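Local coordinates for bacteriorhodopsin (Nanosalina sp., PDB 6EYU), which pumps protons inward across the membrane as a xenorhodopsin, a light-driven retinal protein of the bacteriorhodopsin-like family, at residues L38-H48 with Y216-H225. Sequence-based numbering, arbitrary orientation.
Sequences LDVPQKFGIIH and YGFLDMYLIH. With MUN ([(2~{S})-2,3-bis(oxidanyl)propyl] (~{E})-undec-2-enoate), chain L; MUN ([(2~{S})-2,3-bis(oxidanyl)propyl] (~{E})-undec-2-enoate), chain B; MUN ([(2~{S})-2,3-bis(oxidanyl)propyl] (~{E})-undec-2-enoate), chain T; MUN ([(2~{S})-2,3-bis(oxidanyl)propyl] (~{E})-undec-2-enoate), chain O.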
ATOM      1  N   LEU A  38     -28.628   9.896   7.319  1.00 79.48           N
ATOM      2  CA  LEU A  38     -28.464  11.210   6.706  1.00 78.36           C
ATOM      3  C   LEU A  38     -28.724  11.149   5.204  1.00 80.53           C
ATOM      4  O   LEU A  38     -28.591  12.152   4.503  1.00 81.36           O
ATOM      5  CB  LEU A  38     -27.054  11.744   6.963  1.00 77.57           C
ATOM      6  CG  LEU A  38     -26.900  12.758   8.099  1.00 76.68           C
ATOM      7  CD1 LEU A  38     -27.929  12.519   9.194  1.00 76.91           C
ATOM      8  CD2 LEU A  38     -25.489  12.699   8.664  1.00 73.67           C
ATOM      9  N   ASP A  39     -28.995   9.949   4.702  1.00 84.30           N
ATOM     10  CA  ASP A  39     -28.999   9.703   3.264  1.00 92.57           C
ATOM     11  C   ASP A  39     -27.728  10.260   2.629  1.00 95.98           C
ATOM     12  O   ASP A  39     -27.786  11.118   1.747  1.00109.48           O
ATOM     13  CB  ASP A  39     -30.239  10.326   2.621  1.00 96.73           C
ATOM     14  CG  ASP A  39     -31.435   9.393   2.641  1.00109.41           C
ATOM     15  OD1 ASP A  39     -32.168   9.391   3.654  1.00 99.18           O
ATOM     16  OD2 ASP A  39     -31.539   8.545   1.730  1.00106.19           O
ATOM     17  N   VAL A  40     -26.605   9.951   3.267  1.00 89.93           N
ATOM     18  CA  VAL A  40     -25.285  10.194   2.699  1.00 79.05           C
ATOM     19  C   VAL A  40     -24.656   8.859   2.319  1.00 75.94           C
ATOM     20  O   VAL A  40     -24.812   7.872   3.038  1.00 80.09           O
ATOM     21  CB  VAL A  40     -24.369  10.884   3.728  1.00 78.48           C
ATOM     22  CG1 VAL A  40     -22.911  10.762   3.313  1.00 76.86           C
ATOM     23  CG2 VAL A  40     -24.766  12.341   3.910  1.00 79.07           C
ATOM     24  N   PRO A  41     -23.942   8.819   1.184  1.00 74.24           N
ATOM     25  CA  PRO A  41     -23.489   7.520   0.704  1.00 66.07           C
ATOM     26  C   PRO A  41     -22.608   6.794   1.714  1.00 64.87           C
ATOM     27  O   PRO A  41     -21.656   7.374   2.237  1.00 64.72           O
ATOM     28  CB  PRO A  41     -22.694   7.875  -0.550  1.00 67.65           C
ATOM     29  CG  PRO A  41     -23.353   9.107  -1.068  1.00 73.05           C
ATOM     30  CD  PRO A  41     -23.918   9.839   0.121  1.00 75.56           C
ATOM     31  N   GLN A  42     -22.858   5.501   1.888  1.00 62.12           N
ATOM     32  CA  GLN A  42     -22.221   4.726   2.946  1.00 62.19           C
ATOM     33  C   GLN A  42     -20.705   4.877   2.886  1.00 58.45           C
ATOM     34  O   GLN A  42     -20.023   4.786   3.906  1.00 55.24           O
ATOM     35  CB  GLN A  42     -22.603   3.250   2.819  1.00 71.46           C
ATOM     36  CG  GLN A  42     -22.226   2.402   4.022  1.00 72.73           C
ATOM     37  CD  GLN A  42     -22.868   2.892   5.306  1.00 78.37           C
ATOM     38  OE1 GLN A  42     -24.054   3.219   5.333  1.00 90.47           O
ATOM     39  NE2 GLN A  42     -22.097   2.898   6.387  1.00 79.74           N
ATOM     40  N   LYS A  43     -20.186   5.132   1.689  1.00 61.13           N
ATOM     41  CA  LYS A  43     -18.744   5.153   1.472  1.00 61.51           C
ATOM     42  C   LYS A  43     -18.085   6.225   2.334  1.00 59.69           C
ATOM     43  O   LYS A  43     -16.996   6.020   2.867  1.00 67.22           O
ATOM     44  CB  LYS A  43     -18.428   5.404  -0.005  1.00 66.03           C
ATOM     45  CG  LYS A  43     -19.035   6.681  -0.566  1.00 72.78           C
ATOM     46  CD  LYS A  43     -18.329   7.115  -1.842  1.00 77.77           C
ATOM     47  CE  LYS A  43     -19.133   6.746  -3.078  1.00 83.87           C
ATOM     48  NZ  LYS A  43     -19.800   7.932  -3.685  1.00 84.72           N
ATOM     49  N   PHE A  44     -18.790   7.335   2.530  1.00 57.03           N
ATOM     50  CA  PHE A  44     -18.265   8.439   3.323  1.00 56.53           C
ATOM     51  C   PHE A  44     -18.097   8.024   4.782  1.00 53.77           C
ATOM     52  O   PHE A  44     -17.052   8.264   5.387  1.00 54.14           O
ATOM     53  CB  PHE A  44     -19.194   9.651   3.227  1.00 57.04           C
ATOM     54  CG  PHE A  44     -19.098  10.383   1.919  1.00 54.29           C
ATOM     55  CD1 PHE A  44     -17.960  11.107   1.606  1.00 53.03           C
ATOM     56  CD2 PHE A  44     -20.045  10.176   0.929  1.00 55.79           C
ATOM     57  CE1 PHE A  44     -17.812  11.692   0.361  1.00 55.31           C
ATOM     58  CE2 PHE A  44     -19.908  10.764  -0.314  1.00 55.62           C
ATOM     59  CZ  PHE A  44     -18.795  11.531  -0.595  1.00 55.73           C
ATOM     60  N   GLY A  45     -19.064   7.263   5.285  1.00 55.37           N
ATOM     61  CA  GLY A  45     -18.942   6.632   6.594  1.00 53.31           C
ATOM     62  C   GLY A  45     -17.749   5.700   6.676  1.00 54.09           C
ATOM     63  O   GLY A  45     -16.987   5.738   7.643  1.00 50.77           O
ATOM     64  N   ILE A  46     -17.626   4.809   5.696  1.00 55.85           N
ATOM     65  CA  ILE A  46     -16.501   3.880   5.652  1.00 56.33           C
ATOM     66  C   ILE A  46     -15.189   4.640   5.800  1.00 55.76           C
ATOM     67  O   ILE A  46     -14.375   4.332   6.670  1.00 56.01           O
ATOM     68  CB  ILE A  46     -16.462   3.098   4.325  1.00 59.17           C
ATOM     69  CG1 ILE A  46     -17.806   2.415   4.065  1.00 60.87           C
ATOM     70  CG2 ILE A  46     -15.343   2.069   4.354  1.00 64.12           C
ATOM     71  CD1 ILE A  46     -18.292   1.565   5.219  1.00 66.02           C
ATOM     72  N   ILE A  47     -15.003   5.648   4.955  1.00 60.64           N
ATOM     73  CA  ILE A  47     -13.712   6.307   4.817  1.00 58.66           C
ATOM     74  C   ILE A  47     -13.348   7.050   6.098  1.00 55.96           C
ATOM     75  O   ILE A  47     -12.217   6.964   6.576  1.00 58.53           O
ATOM     76  CB  ILE A  47     -13.719   7.303   3.644  1.00 60.85           C
ATOM     77  CG1 ILE A  47     -13.685   6.549   2.313  1.00 62.83           C
ATOM     78  CG2 ILE A  47     -12.535   8.252   3.745  1.00 66.77           C
ATOM     79  CD1 ILE A  47     -14.288   7.321   1.160  1.00 63.75           C
ATOM     80  N   HIS A  48     -14.339   7.698   6.702  1.00 53.62           N
ATOM     81  CA  HIS A  48     -14.120   8.448   7.933  1.00 58.89           C
ATOM     82  C   HIS A  48     -13.924   7.505   9.117  1.00 65.53           C
ATOM     83  O   HIS A  48     -13.122   7.776  10.010  1.00 72.83           O
ATOM     84  CB  HIS A  48     -15.295   9.388   8.205  1.00 59.81           C
ATOM     85  CG  HIS A  48     -15.341  10.575   7.293  1.00 54.71           C
ATOM     86  ND1 HIS A  48     -14.376  11.559   7.302  1.00 54.35           N
ATOM     87  CD2 HIS A  48     -16.222  10.920   6.324  1.00 54.55           C
ATOM     88  CE1 HIS A  48     -14.690  12.487   6.416  1.00 58.64           C
ATOM     89  NE2 HIS A  48     -15.801  12.119   5.803  1.00 57.96           N
ATOM     90  N   TYR A 216     -13.933  16.448  11.421  1.00 58.30           N
ATOM     91  CA  TYR A 216     -14.044  16.606   9.976  1.00 56.42           C
ATOM     92  C   TYR A 216     -15.032  15.598   9.399  1.00 54.42           C
ATOM     93  O   TYR A 216     -15.811  15.921   8.502  1.00 59.94           O
ATOM     94  CB  TYR A 216     -12.673  16.424   9.320  1.00 59.67           C
ATOM     95  CG  TYR A 216     -12.730  16.155   7.833  1.00 57.22           C
ATOM     96  CD1 TYR A 216     -13.113  17.154   6.947  1.00 59.35           C
ATOM     97  CD2 TYR A 216     -12.207  14.982   7.305  1.00 57.02           C
ATOM     98  CE1 TYR A 216     -13.060  16.957   5.580  1.00 62.98           C
ATOM     99  CE2 TYR A 216     -12.147  14.776   5.940  1.00 60.32           C
ATOM    100  CZ  TYR A 216     -12.580  15.764   5.082  1.00 61.03           C
ATOM    101  OH  TYR A 216     -12.540  15.556   3.723  1.00 65.77           O
ATOM    102  N   GLY A 217     -15.033  14.392   9.960  1.00 53.97           N
ATOM    103  CA  GLY A 217     -15.930  13.337   9.506  1.00 57.28           C
ATOM    104  C   GLY A 217     -17.389  13.732   9.636  1.00 57.88           C
ATOM    105  O   GLY A 217     -18.182  13.520   8.719  1.00 63.62           O
ATOM    106  N   PHE A 218     -17.745  14.293  10.787  1.00 57.65           N
ATOM    107  CA  PHE A 218     -19.085  14.831  10.993  1.00 62.47           C
ATOM    108  C   PHE A 218     -19.347  15.988  10.036  1.00 61.53           C
ATOM    109  O   PHE A 218     -20.285  15.948   9.239  1.00 60.67           O
ATOM    110  CB  PHE A 218     -19.249  15.305  12.438  1.00 64.65           C
ATOM    111  CG  PHE A 218     -19.303  14.188  13.440  1.00 65.68           C
ATOM    112  CD1 PHE A 218     -20.355  13.287  13.432  1.00 69.05           C
ATOM    113  CD2 PHE A 218     -18.246  13.966  14.306  1.00 65.20           C
ATOM    114  CE1 PHE A 218     -20.379  12.218  14.308  1.00 67.46           C
ATOM    115  CE2 PHE A 218     -18.260  12.897  15.181  1.00 65.65           C
ATOM    116  CZ  PHE A 218     -19.328  12.021  15.182  1.00 67.45           C
ATOM    117  N   LEU A 219     -18.428  16.948  10.025  1.00 60.00           N
ATOM    118  CA  LEU A 219     -18.572  18.148   9.208  1.00 61.94           C
ATOM    119  C   LEU A 219     -18.868  17.776   7.758  1.00 61.23           C
ATOM    120  O   LEU A 219     -19.746  18.360   7.125  1.00 63.39           O
ATOM    121  CB  LEU A 219     -17.291  18.980   9.280  1.00 65.60           C
ATOM    122  CG  LEU A 219     -17.436  20.498   9.139  1.00 65.74           C
ATOM    123  CD1 LEU A 219     -16.658  20.991   7.930  1.00 74.25           C
ATOM    124  CD2 LEU A 219     -18.898  20.907   9.046  1.00 67.66           C
ATOM    125  N   ASP A 220     -18.168  16.762   7.260  1.00 58.30           N
ATOM    126  CA  ASP A 220     -18.251  16.388   5.853  1.00 60.48           C
ATOM    127  C   ASP A 220     -19.624  15.809   5.533  1.00 58.72           C
ATOM    128  O   ASP A 220     -20.241  16.166   4.530  1.00 58.37           O
ATOM    129  CB  ASP A 220     -17.164  15.367   5.512  1.00 63.00           C
ATOM    130  CG  ASP A 220     -17.277  14.846   4.093  1.00 65.54           C
ATOM    131  OD1 ASP A 220     -17.477  15.666   3.172  1.00 65.61           O
ATOM    132  OD2 ASP A 220     -17.080  13.630   3.889  1.00 62.46           O
ATOM    133  N   MET A 221     -20.112  14.941   6.413  1.00 66.19           N
ATOM    134  CA  MET A 221     -21.304  14.152   6.128  1.00 71.39           C
ATOM    135  C   MET A 221     -22.561  14.987   6.340  1.00 67.61           C
ATOM    136  O   MET A 221     -23.536  14.853   5.599  1.00 68.48           O
ATOM    137  CB  MET A 221     -21.342  12.912   7.023  1.00 68.64           C
ATOM    138  CG  MET A 221     -20.320  11.852   6.648  1.00 65.58           C
ATOM    139  SD  MET A 221     -20.728  10.223   7.301  1.00 68.16           S
ATOM    140  CE  MET A 221     -19.368   9.969   8.440  1.00 65.87           C
ATOM    141  N   TYR A 222     -22.477  15.950   7.252  1.00 70.74           N
ATOM    142  CA  TYR A 222     -23.595  16.848   7.520  1.00 83.14           C
ATOM    143  C   TYR A 222     -23.715  17.917   6.436  1.00 76.26           C
ATOM    144  O   TYR A 222     -24.820  18.283   6.036  1.00 77.18           O
ATOM    145  CB  TYR A 222     -23.435  17.505   8.893  1.00 94.67           C
ATOM    146  CG  TYR A 222     -24.066  16.721  10.023  1.00115.47           C
ATOM    147  CD1 TYR A 222     -25.436  16.761  10.242  1.00130.24           C
ATOM    148  CD2 TYR A 222     -23.291  15.934  10.866  1.00121.35           C
ATOM    149  CE1 TYR A 222     -26.017  16.043  11.271  1.00127.10           C
ATOM    150  CE2 TYR A 222     -23.864  15.209  11.894  1.00112.92           C
ATOM    151  CZ  TYR A 222     -25.226  15.270  12.093  1.00114.91           C
ATOM    152  OH  TYR A 222     -25.800  14.554  13.120  1.00111.93           O
ATOM    153  N   LEU A 223     -22.576  18.364   5.914  1.00 69.77           N
ATOM    154  CA  LEU A 223     -22.562  19.376   4.862  1.00 65.77           C
ATOM    155  C   LEU A 223     -23.176  18.827   3.577  1.00 64.87           C
ATOM    156  O   LEU A 223     -23.963  19.506   2.917  1.00 68.42           O
ATOM    157  CB  LEU A 223     -21.130  19.848   4.593  1.00 65.57           C
ATOM    158  CG  LEU A 223     -20.823  21.297   4.976  1.00 72.83           C
ATOM    159  CD1 LEU A 223     -21.489  21.660   6.293  1.00 76.72           C
ATOM    160  CD2 LEU A 223     -19.319  21.522   5.052  1.00 77.41           C
ATOM    161  N   ILE A 224     -22.740  17.636   3.182  1.00 65.85           N
ATOM    162  CA  ILE A 224     -23.362  16.915   2.077  1.00 63.93           C
ATOM    163  C   ILE A 224     -24.857  16.748   2.325  1.00 59.99           C
ATOM    164  O   ILE A 224     -25.683  17.139   1.500  1.00 57.07           O
ATOM    165  CB  ILE A 224     -22.735  15.520   1.904  1.00 63.62           C
ATOM    166  CG1 ILE A 224     -21.365  15.634   1.234  1.00 66.79           C
ATOM    167  CG2 ILE A 224     -23.652  14.621   1.089  1.00 62.86           C
ATOM    168  CD1 ILE A 224     -20.514  14.391   1.372  1.00 71.88           C
ATOM    169  N   HIS A 225     -25.191  16.117   3.444  1.00 58.44           N
ATOM    170  CA  HIS A 225     -26.578  15.951   3.855  1.00 59.94           C
ATOM    171  C   HIS A 225     -27.365  17.244   3.655  1.00 59.20           C
ATOM    172  O   HIS A 225     -28.332  17.281   2.895  1.00 57.33           O
ATOM    173  CB  HIS A 225     -26.635  15.529   5.324  1.00 62.08           C
ATOM    174  CG  HIS A 225     -28.019  15.497   5.891  1.00 66.62           C
ATOM    175  ND1 HIS A 225     -28.991  14.637   5.426  1.00 66.07           N
ATOM    176  CD2 HIS A 225     -28.560  16.135   6.955  1.00 65.98           C
ATOM    177  CE1 HIS A 225     -30.085  14.778   6.154  1.00 64.69           C
ATOM    178  NE2 HIS A 225     -29.850  15.682   7.087  1.00 68.99           N
TER
HETATM  179  CAR MUN L 309     -16.401  12.693  19.765  1.00106.78           C
HETATM  180  CAQ MUN L 309     -17.359  13.730  19.177  1.00116.15           C
HETATM  181  CAP MUN L 309     -16.558  14.794  18.426  1.00111.13           C
HETATM  182  CAO MUN L 309     -17.371  16.088  18.357  1.00106.11           C
HETATM  183  CAN MUN L 309     -17.323  16.644  16.935  1.00 94.18           C
HETATM  184  CAM MUN L 309     -18.740  16.689  16.360  1.00 96.51           C
HETATM  185  CAK MUN L 309     -19.078  18.123  15.950  1.00 96.97           C
HETATM  186  CAH MUN L 309     -18.850  18.282  14.445  1.00 90.84           C
HETATM  187  CAF MUN L 309     -19.774  19.369  13.892  1.00 77.12           C
HETATM  188  CAC MUN L 309     -20.864  18.877  12.936  1.00 86.16           C
HETATM  189  CAA MUN L 309     -21.726  19.977  12.309  1.00100.83           C
HETATM  190  OAD MUN L 309     -21.879  21.058  12.878  1.00124.32           O
HETATM  191  OAB MUN L 309     -22.432  19.594  11.211  1.00115.85           O
HETATM  192  CAE MUN L 309     -23.631  20.368  11.123  1.00116.41           C
HETATM  193  CAG MUN L 309     -23.475  21.433  10.035  1.00111.62           C
HETATM  194  OAJ MUN L 309     -22.590  20.952   9.020  1.00120.58           O
HETATM  195  CAI MUN L 309     -24.842  21.736   9.419  1.00104.00           C
HETATM  196  OAL MUN L 309     -25.514  20.511   9.122  1.00 94.60           O
HETATM  197  CAR MUN B 311     -16.924  -3.175  10.561  1.00100.08           C
HETATM  198  CAQ MUN B 311     -16.041  -2.403   9.578  1.00 90.84           C
HETATM  199  CAP MUN B 311     -16.921  -1.507   8.709  1.00 86.51           C
HETATM  200  CAO MUN B 311     -18.244  -2.221   8.430  1.00 80.72           C
HETATM  201  CAN MUN B 311     -18.881  -1.631   7.172  1.00 77.04           C
HETATM  202  CAM MUN B 311     -20.282  -1.116   7.506  1.00 70.65           C
HETATM  203  CAK MUN B 311     -21.095  -1.002   6.217  1.00 67.60           C
HETATM  204  CAH MUN B 311     -22.423  -1.741   6.387  1.00 74.08           C
HETATM  205  CAF MUN B 311     -23.463  -1.133   5.445  1.00 77.93           C
HETATM  206  CAC MUN B 311     -24.005  -2.083   4.375  1.00 91.85           C
HETATM  207  CAA MUN B 311     -24.517  -1.407   3.101  1.00106.31           C
HETATM  208  OAD MUN B 311     -24.617  -0.182   3.040  1.00125.90           O
HETATM  209  OAB MUN B 311     -25.087  -2.252   2.202  1.00103.68           O
HETATM  210  CAE MUN B 311     -26.451  -1.872   2.000  1.00 92.17           C
HETATM  211  CAG MUN B 311     -27.352  -2.676   2.940  1.00102.33           C
HETATM  212  OAJ MUN B 311     -26.880  -2.541   4.283  1.00 95.80           O
HETATM  213  CAI MUN B 311     -28.785  -2.149   2.848  1.00100.63           C
HETATM  214  OAL MUN B 311     -29.105  -1.876   1.481  1.00114.21           O
HETATM  215  CAN MUN T 317     -24.302  14.024  22.478  1.00 90.37           C
HETATM  216  CAM MUN T 317     -24.479  15.064  21.370  1.00 88.92           C
HETATM  217  CAK MUN T 317     -25.798  14.808  20.638  1.00 91.68           C
HETATM  218  CAH MUN T 317     -25.998  15.874  19.558  1.00 92.07           C
HETATM  219  CAF MUN T 317     -27.141  15.453  18.628  1.00 92.82           C
HETATM  220  CAC MUN T 317     -27.626  16.531  17.653  1.00100.43           C
HETATM  221  CAA MUN T 317     -28.389  16.024  16.425  1.00127.23           C
HETATM  222  OAD MUN T 317     -28.746  14.847  16.348  1.00152.78           O
HETATM  223  OAB MUN T 317     -28.834  17.000  15.588  1.00111.94           O
HETATM  224  CAE MUN T 317     -28.271  16.818  14.285  1.00116.96           C
HETATM  225  CAG MUN T 317     -29.366  16.376  13.311  1.00113.91           C
HETATM  226  OAJ MUN T 317     -30.623  16.335  13.991  1.00103.50           O
HETATM  227  CAI MUN T 317     -29.446  17.367  12.147  1.00 97.02           C
HETATM  228  OAL MUN T 317     -30.649  17.138  11.408  1.00 97.17           O
HETATM  229  CAR MUN O 312      -5.569   1.042   4.897  1.00 77.02           C
HETATM  230  CAQ MUN O 312      -6.721   0.831   5.880  1.00 67.22           C
HETATM  231  CAP MUN O 312      -8.044   1.110   5.167  1.00 65.99           C
HETATM  232  CAO MUN O 312      -7.863   2.297   4.222  1.00 80.07           C
HETATM  233  CAN MUN O 312      -8.829   2.152   3.048  1.00 77.74           C
HETATM  234  CAM MUN O 312     -10.038   1.330   3.494  1.00 76.09           C
HETATM  235  CAK MUN O 312     -11.312   2.076   3.104  1.00 81.55           C
HETATM  236  CAH MUN O 312     -11.164   2.578   1.669  1.00 80.06           C
HETATM  237  CAF MUN O 312     -12.495   2.428   0.932  1.00 73.42           C
HETATM  238  CAC MUN O 312     -12.909   3.646   0.106  1.00 76.60           C
HETATM  239  CAA MUN O 312     -14.263   3.536  -0.595  1.00 93.80           C
HETATM  240  OAD MUN O 312     -15.107   2.721  -0.223  1.00101.00           O
HETATM  241  OAB MUN O 312     -14.448   4.406  -1.624  1.00 96.57           O
HETATM  242  CAE MUN O 312     -14.438   3.682  -2.855  1.00103.00           C
HETATM  243  CAG MUN O 312     -15.776   3.882  -3.569  1.00103.12           C
HETATM  244  OAJ MUN O 312     -15.824   5.196  -4.132  1.00118.63           O
HETATM  245  CAI MUN O 312     -15.917   2.844  -4.683  1.00 98.27           C
HETATM  246  OAL MUN O 312     -17.001   3.210  -5.540  1.00104.23           O
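Where helix 14-38 ends, the carbonyl O of Leu38 takes a hydrogen bond from His225 ND1 at 2.7 Å, a bent bond reached with His225 CG anti to the backbone N (chi1 173°). Leu38 CG also covers a face of that imidazole, and its CD2 lies over the centre of the Tyr222 ring. Deeper in the contact, His48 NE2 donates to Asp220 OD2 at 2.8 Å, while Asp220 OD1 is hydrogen-bonded to Thr91 of helix 72-93. The His48 bond is nearly straight (176°): OD2 lies in the imidazole plane, and NE2 meets the anti side of OD2, slightly out of the carboxylate plane. His48 fits as a knob among Tyr216, Gly217, Asp220 and Met221. Gly217 CA lies over one ring face, 3.2 Å from His48 ND1, while the imidazole edge meets the face of Tyr216 in an offset edge-to-face pair, planes 72° apart. An alanine in place of His48 would probably leave Asp220 OD2 without its donor and open a gap above Gly217. Between the two bonds, Ile224 CD1 sits over the centre of the Phe44 ring, 3.9 Å from Phe44 CZ, and Met221 CE packs 3.8 Å from Gly45 CA. Helices 42-63 and 198-230, antiparallel here within the seven-helix rhodopsin bundle, are thus joined by a buried histidine-carboxylate pair packed against Met221, Gly217 and the Tyr216 ring, which in an inward proton pump is consistent with a role in proton transfer.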